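Local coordinates for protein dihydropyrimidinase (Brevibacillus agri, PDB 3SFW) that probably catalyses the zinc-dependent, reversible hydrolytic ring opening of dihydropyrimidines to N-carbamoyl-beta-amino acids, as a member of the amidohydrolase family, at residues T9-S14 with G47-P52; V21-E26 with S429-G434; V29-D34 with G383-G388. One frame throughout, in Å; residues are numbered along the deposited sequence.

Contact 1 of 3, residues T9-S14 with G47-P52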
ATOM      1  N   THR A   9     -40.763   6.775 -14.434  1.00 13.29           N
ATOM      2  CA  THR A   9     -39.740   5.710 -14.271  1.00 11.99           C
ATOM      3  C   THR A   9     -39.147   5.783 -12.865  1.00 12.47           C
ATOM      4  O   THR A   9     -38.557   6.796 -12.490  1.00 15.52           O
ATOM      5  CB  THR A   9     -38.661   5.882 -15.290  1.00 16.12           C
ATOM      6  OG1 THR A   9     -39.260   5.887 -16.587  1.00 15.80           O
ATOM      7  CG2 THR A   9     -37.609   4.726 -15.218  1.00 15.00           C
ATOM      8  N   VAL A  10     -39.439   4.762 -12.060  1.00 14.16           N
ATOM      9  CA  VAL A  10     -38.895   4.650 -10.687  1.00 12.25           C
ATOM     10  C   VAL A  10     -37.427   4.208 -10.747  1.00 15.30           C
ATOM     11  O   VAL A  10     -37.099   3.252 -11.425  1.00 14.32           O
ATOM     12  CB  VAL A  10     -39.703   3.608  -9.874  1.00 12.02           C
ATOM     13  CG1 VAL A  10     -39.131   3.444  -8.382  1.00 12.81           C
ATOM     14  CG2 VAL A  10     -41.195   4.036  -9.861  1.00 14.33           C
ATOM     15  N   VAL A  11     -36.554   4.924 -10.038  1.00 13.68           N
ATOM     16  CA  VAL A  11     -35.148   4.524  -9.948  1.00 13.98           C
ATOM     17  C   VAL A  11     -34.828   4.542  -8.487  1.00 14.97           C
ATOM     18  O   VAL A  11     -35.083   5.537  -7.799  1.00 15.87           O
ATOM     19  CB  VAL A  11     -34.203   5.557 -10.617  1.00 19.46           C
ATOM     20  CG1 VAL A  11     -32.724   5.083 -10.474  1.00 19.76           C
ATOM     21  CG2 VAL A  11     -34.582   5.759 -12.067  1.00 22.82           C
ATOM     22  N   THR A  12     -34.339   3.424  -7.969  1.00 11.38           N
ATOM     23  CA  THR A  12     -33.911   3.391  -6.573  1.00 12.02           C
ATOM     24  C   THR A  12     -32.451   2.929  -6.561  1.00 13.23           C
ATOM     25  O   THR A  12     -31.770   2.964  -7.600  1.00 15.15           O
ATOM     26  CB  THR A  12     -34.749   2.430  -5.734  1.00 13.89           C
ATOM     27  OG1 THR A  12     -34.502   1.092  -6.187  1.00 14.42           O
ATOM     28  CG2 THR A  12     -36.296   2.754  -5.815  1.00 13.85           C
ATOM     29  N   ALA A  13     -31.941   2.561  -5.389  1.00 12.84           N
ATOM     30  CA  ALA A  13     -30.527   2.183  -5.331  1.00 13.93           C
ATOM     31  C   ALA A  13     -30.285   0.875  -6.053  1.00 16.62           C
ATOM     32  O   ALA A  13     -29.136   0.587  -6.416  1.00 16.25           O
ATOM     33  CB  ALA A  13     -30.011   2.126  -3.889  1.00 13.52           C
ATOM     34  N   SER A  14     -31.324   0.035  -6.151  1.00 16.58           N
ATOM     35  CA  SER A  14     -31.207  -1.223  -6.897  1.00 24.24           C
ATOM     36  C   SER A  14     -31.965  -1.203  -8.237  1.00 21.26           C
ATOM     37  O   SER A  14     -31.418  -1.545  -9.305  1.00 24.96           O
ATOM     38  CB  SER A  14     -31.626  -2.407  -6.029  1.00 24.98           C
ATOM     39  OG  SER A  14     -32.852  -2.145  -5.297  1.00 30.98           O
ATOM     40  N   GLY A  47     -42.146  11.415 -18.632  1.00 18.08           N
ATOM     41  CA  GLY A  47     -40.850  12.042 -18.913  1.00 20.07           C
ATOM     42  C   GLY A  47     -39.996  12.310 -17.664  1.00 18.14           C
ATOM     43  O   GLY A  47     -38.905  12.874 -17.752  1.00 17.82           O
ATOM     44  N   TYR A  48     -40.491  11.905 -16.507  1.00 16.02           N
ATOM     45  CA  TYR A  48     -39.709  12.106 -15.260  1.00 13.83           C
ATOM     46  C   TYR A  48     -39.188  10.782 -14.716  1.00  9.77           C
ATOM     47  O   TYR A  48     -39.851   9.719 -14.851  1.00 15.37           O
ATOM     48  CB  TYR A  48     -40.574  12.762 -14.160  1.00 13.12           C
ATOM     49  CG  TYR A  48     -41.209  14.104 -14.540  1.00 16.51           C
ATOM     50  CD1 TYR A  48     -40.632  14.954 -15.495  1.00 15.80           C
ATOM     51  CD2 TYR A  48     -42.412  14.481 -13.965  1.00 16.19           C
ATOM     52  CE1 TYR A  48     -41.249  16.198 -15.817  1.00 16.61           C
ATOM     53  CE2 TYR A  48     -43.010  15.689 -14.274  1.00 19.71           C
ATOM     54  CZ  TYR A  48     -42.442  16.528 -15.193  1.00 18.67           C
ATOM     55  OH  TYR A  48     -43.065  17.752 -15.429  1.00 18.64           O
ATOM     56  N   TYR A  49     -38.099  10.876 -13.971  1.00 12.34           N
ATOM     57  CA  TYR A  49     -37.769   9.894 -12.958  1.00 11.82           C
ATOM     58  C   TYR A  49     -38.515  10.170 -11.621  1.00 14.21           C
ATOM     59  O   TYR A  49     -38.692  11.324 -11.225  1.00 15.81           O
ATOM     60  CB  TYR A  49     -36.272   9.947 -12.634  1.00 11.51           C
ATOM     61  CG  TYR A  49     -35.380   9.446 -13.731  1.00 13.75           C
ATOM     62  CD1 TYR A  49     -35.605   8.197 -14.323  1.00 18.09           C
ATOM     63  CD2 TYR A  49     -34.304  10.224 -14.187  1.00 15.08           C
ATOM     64  CE1 TYR A  49     -34.766   7.750 -15.338  1.00 18.33           C
ATOM     65  CE2 TYR A  49     -33.464   9.777 -15.195  1.00 16.21           C
ATOM     66  CZ  TYR A  49     -33.742   8.579 -15.805  1.00 18.45           C
ATOM     67  OH  TYR A  49     -32.870   8.128 -16.767  1.00 20.34           O
ATOM     68  N   LEU A  50     -38.945   9.103 -10.951  1.00 12.55           N
ATOM     69  CA  LEU A  50     -39.352   9.183  -9.537  1.00 10.97           C
ATOM     70  C   LEU A  50     -38.139   8.721  -8.735  1.00 14.37           C
ATOM     71  O   LEU A  50     -37.750   7.540  -8.815  1.00 13.38           O
ATOM     72  CB  LEU A  50     -40.517   8.237  -9.233  1.00 12.44           C
ATOM     73  CG  LEU A  50     -41.907   8.575  -9.760  1.00 16.98           C
ATOM     74  CD1 LEU A  50     -41.932   8.709 -11.203  1.00 21.90           C
ATOM     75  CD2 LEU A  50     -43.001   7.599  -9.281  1.00 12.78           C
ATOM     76  N   LEU A  51     -37.581   9.624  -7.941  1.00 11.77           N
ATOM     77  CA  LEU A  51     -36.404   9.325  -7.087  1.00 11.06           C
ATOM     78  C   LEU A  51     -36.818   9.306  -5.644  1.00 11.66           C
ATOM     79  O   LEU A  51     -37.663  10.107  -5.247  1.00 13.26           O
ATOM     80  CB  LEU A  51     -35.346  10.413  -7.268  1.00 14.41           C
ATOM     81  CG  LEU A  51     -34.914  10.663  -8.723  1.00 14.94           C
ATOM     82  CD1 LEU A  51     -33.913  11.817  -8.806  1.00 15.68           C
ATOM     83  CD2 LEU A  51     -34.298   9.385  -9.300  1.00 14.86           C
ATOM     84  N   PRO A  52     -36.204   8.436  -4.819  1.00 10.83           N
ATOM     85  CA  PRO A  52     -36.361   8.644  -3.370  1.00 10.60           C
ATOM     86  C   PRO A  52     -35.812  10.021  -3.006  1.00 10.19           C
ATOM     87  O   PRO A  52     -34.758  10.424  -3.525  1.00 11.51           O
ATOM     88  CB  PRO A  52     -35.480   7.529  -2.737  1.00 11.16           C
ATOM     89  CG  PRO A  52     -35.325   6.482  -3.856  1.00  9.71           C
ATOM     90  CD  PRO A  52     -35.243   7.359  -5.126  1.00 11.58           C
TER
HETATM   91  O   HOH W   1     -40.196   8.297 -17.259  1.00 20.60           O
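Thr9 and Tyr49 stand side by side on one face of a parallel strand pair, 9-11 with 49-52, while Val10 and Leu50 sit on the other face. The pair belongs to the small beta domain that accompanies the TIM barrel in amidohydrolases. On the Thr9 face the tyrosine ring is the centrepiece. Its CG lies anti to the carbonyl carbon (chi1 -70°), which carries CD1 past the backbone of Thr9, so that Thr9 O sits at the ring edge, in its plane. Val11 comes obliquely to the same ring, its CG2 branch 3.5 Å from Tyr49 CD1. Leu361 of helix 361-376 packs against both Val11 and Tyr49. On the other face the contact is lighter: Val10 CG2 meets Leu50 CD2 at 4.0 Å, the two side chains crossing at a slant, with Tyr17 against Val10 and Ala45 against Leu50.

Between the faces the backbones interlock. Thr9 N donates to Tyr48 O (3.1 Å) nearly straight and in the carbonyl plane. Leu50 N reaches Thr9 O at 2.8 Å from well above the carbonyl plane, and Val11 N closes the ladder on Leu50 O (3.1 Å). Beyond this last bond the strand pairing gives way to the ring of Pro52, which has no N-H to offer; its CD lies 3.2 Å from Val11 O. At the opposite end of the ladder one water ties the strands together, accepting from Thr9 OG1 at 2.7 Å and donating to Tyr48 O.

Contact 2 of 3, residues V21-E26 with S429-G434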
ATOM      1  N   VAL A  21     -47.100   4.573  -8.936  1.00 15.40           N
ATOM      2  CA  VAL A  21     -46.957   4.485  -7.475  1.00 13.44           C
ATOM      3  C   VAL A  21     -48.199   5.051  -6.830  1.00 16.71           C
ATOM      4  O   VAL A  21     -48.614   6.162  -7.156  1.00 16.22           O
ATOM      5  CB  VAL A  21     -45.710   5.287  -7.014  1.00 15.59           C
ATOM      6  CG1 VAL A  21     -45.586   5.316  -5.479  1.00 16.59           C
ATOM      7  CG2 VAL A  21     -44.443   4.673  -7.635  1.00 14.74           C
ATOM      8  N   LEU A  22     -48.782   4.278  -5.914  1.00 15.08           N
ATOM      9  CA  LEU A  22     -49.962   4.704  -5.169  1.00 16.82           C
ATOM     10  C   LEU A  22     -49.618   5.057  -3.734  1.00 14.68           C
ATOM     11  O   LEU A  22     -49.022   4.242  -2.993  1.00 15.81           O
ATOM     12  CB  LEU A  22     -51.029   3.587  -5.184  1.00 15.49           C
ATOM     13  CG  LEU A  22     -52.323   3.916  -4.412  1.00 17.15           C
ATOM     14  CD1 LEU A  22     -52.961   5.140  -5.110  1.00 16.96           C
ATOM     15  CD2 LEU A  22     -53.257   2.675  -4.533  1.00 16.15           C
ATOM     16  N   ILE A  23     -49.933   6.302  -3.361  1.00 14.74           N
ATOM     17  CA  ILE A  23     -49.719   6.792  -2.010  1.00 13.38           C
ATOM     18  C   ILE A  23     -51.063   6.879  -1.305  1.00 14.35           C
ATOM     19  O   ILE A  23     -52.049   7.251  -1.926  1.00 16.39           O
ATOM     20  CB  ILE A  23     -49.128   8.230  -2.084  1.00 13.04           C
ATOM     21  CG1 ILE A  23     -47.727   8.198  -2.729  1.00 13.59           C
ATOM     22  CG2 ILE A  23     -48.995   8.847  -0.663  1.00 13.85           C
ATOM     23  CD1 ILE A  23     -47.231   9.591  -3.183  1.00 13.85           C
ATOM     24  N   ASP A  24     -51.121   6.467  -0.042  1.00 16.13           N
ATOM     25  CA  ASP A  24     -52.358   6.636   0.758  1.00 19.03           C
ATOM     26  C   ASP A  24     -51.934   7.258   2.067  1.00 17.22           C
ATOM     27  O   ASP A  24     -51.135   6.694   2.800  1.00 15.02           O
ATOM     28  CB  ASP A  24     -53.044   5.279   1.003  1.00 20.72           C
ATOM     29  CG  ASP A  24     -54.445   5.419   1.655  1.00 26.64           C
ATOM     30  OD1 ASP A  24     -54.882   6.539   1.946  1.00 23.36           O
ATOM     31  OD2 ASP A  24     -55.124   4.397   1.815  1.00 29.66           O
ATOM     32  N   GLY A  25     -52.288   8.524   2.268  1.00 17.16           N
ATOM     33  CA  GLY A  25     -51.841   9.171   3.478  1.00 15.24           C
ATOM     34  C   GLY A  25     -50.339   9.504   3.358  1.00 15.37           C
ATOM     35  O   GLY A  25     -49.936  10.141   2.400  1.00 17.37           O
ATOM     36  N   GLU A  26     -49.537   9.041   4.315  1.00 12.81           N
ATOM     37  CA  GLU A  26     -48.112   9.450   4.385  1.00 12.55           C
ATOM     38  C   GLU A  26     -47.181   8.452   3.681  1.00 14.84           C
ATOM     39  O   GLU A  26     -45.979   8.700   3.599  1.00 15.99           O
ATOM     40  CB  GLU A  26     -47.685   9.591   5.833  1.00 16.64           C
ATOM     41  CG  GLU A  26     -48.474  10.672   6.618  1.00 18.43           C
ATOM     42  CD  GLU A  26     -47.721  11.129   7.849  1.00 21.17           C
ATOM     43  OE1 GLU A  26     -47.165  10.295   8.552  1.00 23.42           O
ATOM     44  OE2 GLU A  26     -47.629  12.328   8.059  1.00 27.23           O
ATOM     45  N   SER A 429     -41.258  18.383  -8.890  1.00 12.26           N
ATOM     46  CA  SER A 429     -42.133  18.312  -7.722  1.00 11.51           C
ATOM     47  C   SER A 429     -41.500  17.449  -6.635  1.00 14.50           C
ATOM     48  O   SER A 429     -40.709  16.565  -6.943  1.00 12.19           O
ATOM     49  CB  SER A 429     -43.484  17.749  -8.126  1.00 12.52           C
ATOM     50  OG  SER A 429     -44.049  18.632  -9.089  1.00 15.08           O
ATOM     51  N   VAL A 430     -41.850  17.737  -5.383  1.00 12.15           N
ATOM     52  CA  VAL A 430     -41.248  17.072  -4.222  1.00 11.95           C
ATOM     53  C   VAL A 430     -42.350  16.780  -3.224  1.00 14.34           C
ATOM     54  O   VAL A 430     -43.059  17.695  -2.769  1.00 13.57           O
ATOM     55  CB  VAL A 430     -40.188  17.968  -3.572  1.00 10.09           C
ATOM     56  CG1 VAL A 430     -39.579  17.305  -2.317  1.00 11.86           C
ATOM     57  CG2 VAL A 430     -39.106  18.348  -4.586  1.00 12.35           C
ATOM     58  N   LEU A 431     -42.530  15.499  -2.900  1.00 13.46           N
ATOM     59  CA  LEU A 431     -43.463  15.096  -1.839  1.00 13.35           C
ATOM     60  C   LEU A 431     -42.692  14.715  -0.590  1.00 13.16           C
ATOM     61  O   LEU A 431     -41.618  14.052  -0.685  1.00 13.04           O
ATOM     62  CB  LEU A 431     -44.256  13.879  -2.291  1.00 13.78           C
ATOM     63  CG  LEU A 431     -45.164  14.185  -3.502  1.00 16.01           C
ATOM     64  CD1 LEU A 431     -44.933  13.152  -4.605  1.00 22.76           C
ATOM     65  CD2 LEU A 431     -46.663  14.192  -3.090  1.00 18.29           C
ATOM     66  N   SER A 432     -43.258  15.075   0.557  1.00 12.54           N
ATOM     67  CA  SER A 432     -42.731  14.677   1.884  1.00 10.26           C
ATOM     68  C   SER A 432     -43.879  14.020   2.671  1.00 15.57           C
ATOM     69  O   SER A 432     -44.902  14.662   2.898  1.00 11.38           O
ATOM     70  CB  SER A 432     -42.172  15.896   2.622  1.00 14.41           C
ATOM     71  OG  SER A 432     -41.918  15.586   3.995  1.00 12.93           O
ATOM     72  N   ARG A 433     -43.753  12.737   3.013  1.00 12.91           N
ATOM     73  CA  ARG A 433     -44.860  12.009   3.663  1.00 12.45           C
ATOM     74  C   ARG A 433     -46.196  12.201   2.919  1.00 13.46           C
ATOM     75  O   ARG A 433     -47.235  12.436   3.520  1.00 13.76           O
ATOM     76  CB  ARG A 433     -44.938  12.360   5.164  1.00 12.56           C
ATOM     77  CG  ARG A 433     -43.883  11.582   6.013  1.00 13.74           C
ATOM     78  CD  ARG A 433     -43.841  11.925   7.537  1.00 13.74           C
ATOM     79  NE  ARG A 433     -43.408  13.297   7.784  1.00 13.45           N
ATOM     80  CZ  ARG A 433     -44.204  14.374   7.808  1.00 15.02           C
ATOM     81  NH1 ARG A 433     -45.519  14.267   7.944  1.00 13.53           N
ATOM     82  NH2 ARG A 433     -43.643  15.588   7.875  1.00 13.83           N
ATOM     83  N   GLY A 434     -46.129  12.113   1.597  1.00 12.90           N
ATOM     84  CA  GLY A 434     -47.316  12.081   0.737  1.00 13.27           C
ATOM     85  C   GLY A 434     -47.936  13.460   0.477  1.00 14.28           C
ATOM     86  O   GLY A 434     -48.911  13.563  -0.259  1.00 16.07           O
TER
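The backbones of 21-26 and 429-434 do not pair as strands; two beta-hairpin turns of the small beta domain meet here, one between strands 20-24 and 27-32, the other between 422-432 and 435-439, with the CA atoms of Glu26 and Arg433 4.2 Å apart. Gly25-Glu26 has the angles of a type II' turn and Arg433-Gly434 those of a type I' turn. Two CA-H...O contacts run in opposite senses at this point: Glu26 CA lies 3.2 Å from Arg433 O, and Arg433 CA lies 3.5 Å from Glu26 O.

From these turns the side chains of Glu26 and Arg433 leave alongside each other, pointing the same way. Glu26 is extended beyond CG, whereas Arg433 bends at chi3 (-66°), and the bend turns NH1 toward the carboxylate. The salt bridge is single: Arg433 NH1 donates to Glu26 OE2 at 2.9 Å. The acceptor is in the guanidinium plane, at its edge, but the nitrogen meets OE2 from above the carboxylate plane, the two planes being 60° apart.

Deeper in, the contact turns apolar. Gly434, at positive phi, brings its CA within 3.7 Å of Gly25 O and 3.9 Å of Ile23 CG2. Ile23 CD1 just reaches Leu431 CD1 at 4.5 Å, with Ile5 of strand 2-6 touching both side chains.

Glu26 is shared by two arginines, OE2 facing Arg433 and OE1 in a salt bridge to Arg451, while Arg433 NH2 is held by Asp119 and by the carbonyl of Ala449. Charges thus alternate along Arg451, Glu26, Arg433 and Asp119, a network in which each probably balances its neighbours in part.

Contact 3 of 3, residues V29-D34 with G383-G388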
ATOM      1  N   VAL A  29     -48.320   2.685  -0.706  1.00 14.02           N
ATOM      2  CA  VAL A  29     -49.099   1.459  -0.427  1.00 15.68           C
ATOM      3  C   VAL A  29     -49.150   0.469  -1.585  1.00 14.79           C
ATOM      4  O   VAL A  29     -49.427  -0.724  -1.360  1.00 16.69           O
ATOM      5  CB  VAL A  29     -50.555   1.772   0.082  1.00 16.42           C
ATOM      6  CG1 VAL A  29     -50.487   2.510   1.421  1.00 15.30           C
ATOM      7  CG2 VAL A  29     -51.332   2.523  -0.977  1.00 17.63           C
ATOM      8  N   ALA A  30     -48.852   0.917  -2.799  1.00 15.67           N
ATOM      9  CA  ALA A  30     -48.790  -0.010  -3.940  1.00 17.35           C
ATOM     10  C   ALA A  30     -47.943   0.525  -5.045  1.00 17.92           C
ATOM     11  O   ALA A  30     -47.826   1.744  -5.241  1.00 15.34           O
ATOM     12  CB  ALA A  30     -50.251  -0.314  -4.484  1.00 18.93           C
ATOM     13  N   ILE A  31     -47.366  -0.388  -5.823  1.00 13.49           N
ATOM     14  CA  ILE A  31     -46.667  -0.011  -7.008  1.00 12.61           C
ATOM     15  C   ILE A  31     -47.070  -1.047  -8.038  1.00 15.67           C
ATOM     16  O   ILE A  31     -47.194  -2.222  -7.705  1.00 14.86           O
ATOM     17  CB  ILE A  31     -45.152  -0.062  -6.776  1.00 12.93           C
ATOM     18  CG1 ILE A  31     -44.777   0.865  -5.577  1.00 12.92           C
ATOM     19  CG2 ILE A  31     -44.420   0.295  -8.108  1.00 15.15           C
ATOM     20  CD1 ILE A  31     -43.196   0.725  -5.209  1.00 14.98           C
ATOM     21  N   GLY A  32     -47.284  -0.616  -9.271  1.00 16.56           N
ATOM     22  CA  GLY A  32     -47.876  -1.534 -10.235  1.00 18.27           C
ATOM     23  C   GLY A  32     -48.097  -0.894 -11.565  1.00 22.98           C
ATOM     24  O   GLY A  32     -48.251   0.317 -11.671  1.00 20.20           O
ATOM     25  N   SER A  33     -48.187  -1.742 -12.584  1.00 23.20           N
ATOM     26  CA  SER A  33     -48.375  -1.291 -13.951  1.00 28.99           C
ATOM     27  C   SER A  33     -49.866  -1.020 -14.269  1.00 30.65           C
ATOM     28  O   SER A  33     -50.188  -0.266 -15.184  1.00 31.21           O
ATOM     29  CB  SER A  33     -47.813  -2.359 -14.899  1.00 30.08           C
ATOM     30  OG  SER A  33     -47.947  -3.639 -14.311  1.00 28.04           O
ATOM     31  N   ASP A  34     -50.767  -1.605 -13.491  1.00 26.92           N
ATOM     32  CA  ASP A  34     -52.201  -1.462 -13.791  1.00 31.36           C
ATOM     33  C   ASP A  34     -53.021  -1.435 -12.508  1.00 28.18           C
ATOM     34  O   ASP A  34     -53.812  -2.338 -12.259  1.00 26.39           O
ATOM     35  CB  ASP A  34     -52.668  -2.618 -14.709  1.00 34.17           C
ATOM     36  CG  ASP A  34     -54.097  -2.421 -15.255  1.00 39.02           C
ATOM     37  OD1 ASP A  34     -54.553  -1.257 -15.365  1.00 38.00           O
ATOM     38  OD2 ASP A  34     -54.773  -3.447 -15.542  1.00 39.68           O
ATOM     39  N   GLY A 383     -35.531   6.857   2.400  1.00 10.09           N
ATOM     40  CA  GLY A 383     -34.340   6.539   1.607  1.00 10.90           C
ATOM     41  C   GLY A 383     -34.670   5.612   0.456  1.00 11.92           C
ATOM     42  O   GLY A 383     -33.791   5.129  -0.215  1.00 15.12           O
ATOM     43  N   THR A 384     -35.943   5.288   0.291  1.00 10.40           N
ATOM     44  CA  THR A 384     -36.299   4.439  -0.862  1.00 11.74           C
ATOM     45  C   THR A 384     -37.710   4.714  -1.393  1.00 13.86           C
ATOM     46  O   THR A 384     -38.467   5.560  -0.846  1.00 13.82           O
ATOM     47  CB  THR A 384     -36.155   2.955  -0.505  1.00 16.24           C
ATOM     48  OG1 THR A 384     -36.183   2.145  -1.713  1.00 18.50           O
ATOM     49  CG2 THR A 384     -37.250   2.553   0.520  1.00 15.26           C
ATOM     50  N   ILE A 385     -38.053   4.025  -2.474  1.00 11.62           N
ATOM     51  CA  ILE A 385     -39.428   3.986  -2.922  1.00 12.73           C
ATOM     52  C   ILE A 385     -39.932   2.549  -2.889  1.00 12.23           C
ATOM     53  O   ILE A 385     -39.529   1.760  -3.701  1.00 15.83           O
ATOM     54  CB  ILE A 385     -39.575   4.580  -4.327  1.00 11.95           C
ATOM     55  CG1 ILE A 385     -39.225   6.087  -4.305  1.00  9.70           C
ATOM     56  CG2 ILE A 385     -41.067   4.410  -4.821  1.00 13.30           C
ATOM     57  CD1 ILE A 385     -39.273   6.736  -5.674  1.00 10.26           C
ATOM     58  N   ALA A 386     -40.691   2.237  -1.840  1.00 14.08           N
ATOM     59  CA  ALA A 386     -41.143   0.864  -1.607  1.00 14.41           C
ATOM     60  C   ALA A 386     -42.385   0.897  -0.777  1.00 12.93           C
ATOM     61  O   ALA A 386     -42.580   1.823   0.007  1.00 14.57           O
ATOM     62  CB  ALA A 386     -40.014   0.044  -0.904  1.00 12.87           C
ATOM     63  N   VAL A 387     -43.222  -0.137  -0.915  1.00 12.59           N
ATOM     64  CA  VAL A 387     -44.352  -0.279  -0.028  1.00 13.79           C
ATOM     65  C   VAL A 387     -43.938  -0.200   1.428  1.00 14.72           C
ATOM     66  O   VAL A 387     -42.987  -0.879   1.869  1.00 16.21           O
ATOM     67  CB  VAL A 387     -45.118  -1.601  -0.308  1.00 14.04           C
ATOM     68  CG1 VAL A 387     -46.261  -1.781   0.685  1.00 15.57           C
ATOM     69  CG2 VAL A 387     -45.687  -1.523  -1.709  1.00 12.92           C
ATOM     70  N   GLY A 388     -44.664   0.630   2.168  1.00 13.37           N
ATOM     71  CA  GLY A 388     -44.420   0.866   3.584  1.00 14.12           C
ATOM     72  C   GLY A 388     -43.467   2.021   3.938  1.00 13.39           C
ATOM     73  O   GLY A 388     -43.409   2.435   5.089  1.00 17.53           O
TER
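The CD1 methyl of Ile31 rests on the backbone of Ile385 and Ala386, and Val387 covers the carbonyl of Val29, in van der Waals contacts throughout. Ile31 of strand 27-32 points toward the loop 383-388, and with its CG1 anti to the carbonyl carbon (chi1 -57°) and the rest of the chain extended, its terminal methyl is delivered onto the loop. There Ile31 CD1 lies 4.1 Å from Ala386 CA. The only close approach between side chains is that of Ile31 CD1 to Ile385 CG2, at 4.3 Å.

Methyl-to-backbone contacts come from the loop side as well. Both methyls of Val387 face Val29 O from the same side, Val387 CG2 lying 3.8 Å and Val387 CG1 3.9 Å from it. Val387 CG2 also approaches Ala30 CA at 4.1 Å.

Polar interactions lie around the contact: backbone bonding links Gly388 to Val28, and Val29 and Ala30 both bond to Leu22. Across the subunit boundary, Val29 O takes a weak hydrogen bond from Ser33 OG of the second subunit, and Thr384 OG1 is bonded to Asp15 of that subunit, whose Val387 packs on Ile31.

Val29 and Ala30, both facing Leu22, form a classic beta bulge. Next to it, residues 30-32 pair antiparallel with a strand of the second subunit, an arrangement typical of an edge strand that carries a sheet across a subunit interface.

The three contacts cluster in the beta domain on one side of the chain's centre, with centres 10 to 14 Å apart. Along the chain, contact 3 is nested within the loop closed by contact 2, while contact 1 crosses both. Contacts 2 and 3 share one sheet, in which strands 20-24 and 27-32 are neighbours. Val21 CG2 packs on Leu50 CD2 and Val10 CG2, linking contacts 1 and 2, and Ile385 CD1 lies against the backbone of Leu50 to Pro52 between contacts 1 and 3. Contacts 2 and 3 tie the N-terminal strands to segments that follow helix 361-376, whereas contact 1 joins two early strands; contacts 1 and 3 also touch the second subunit.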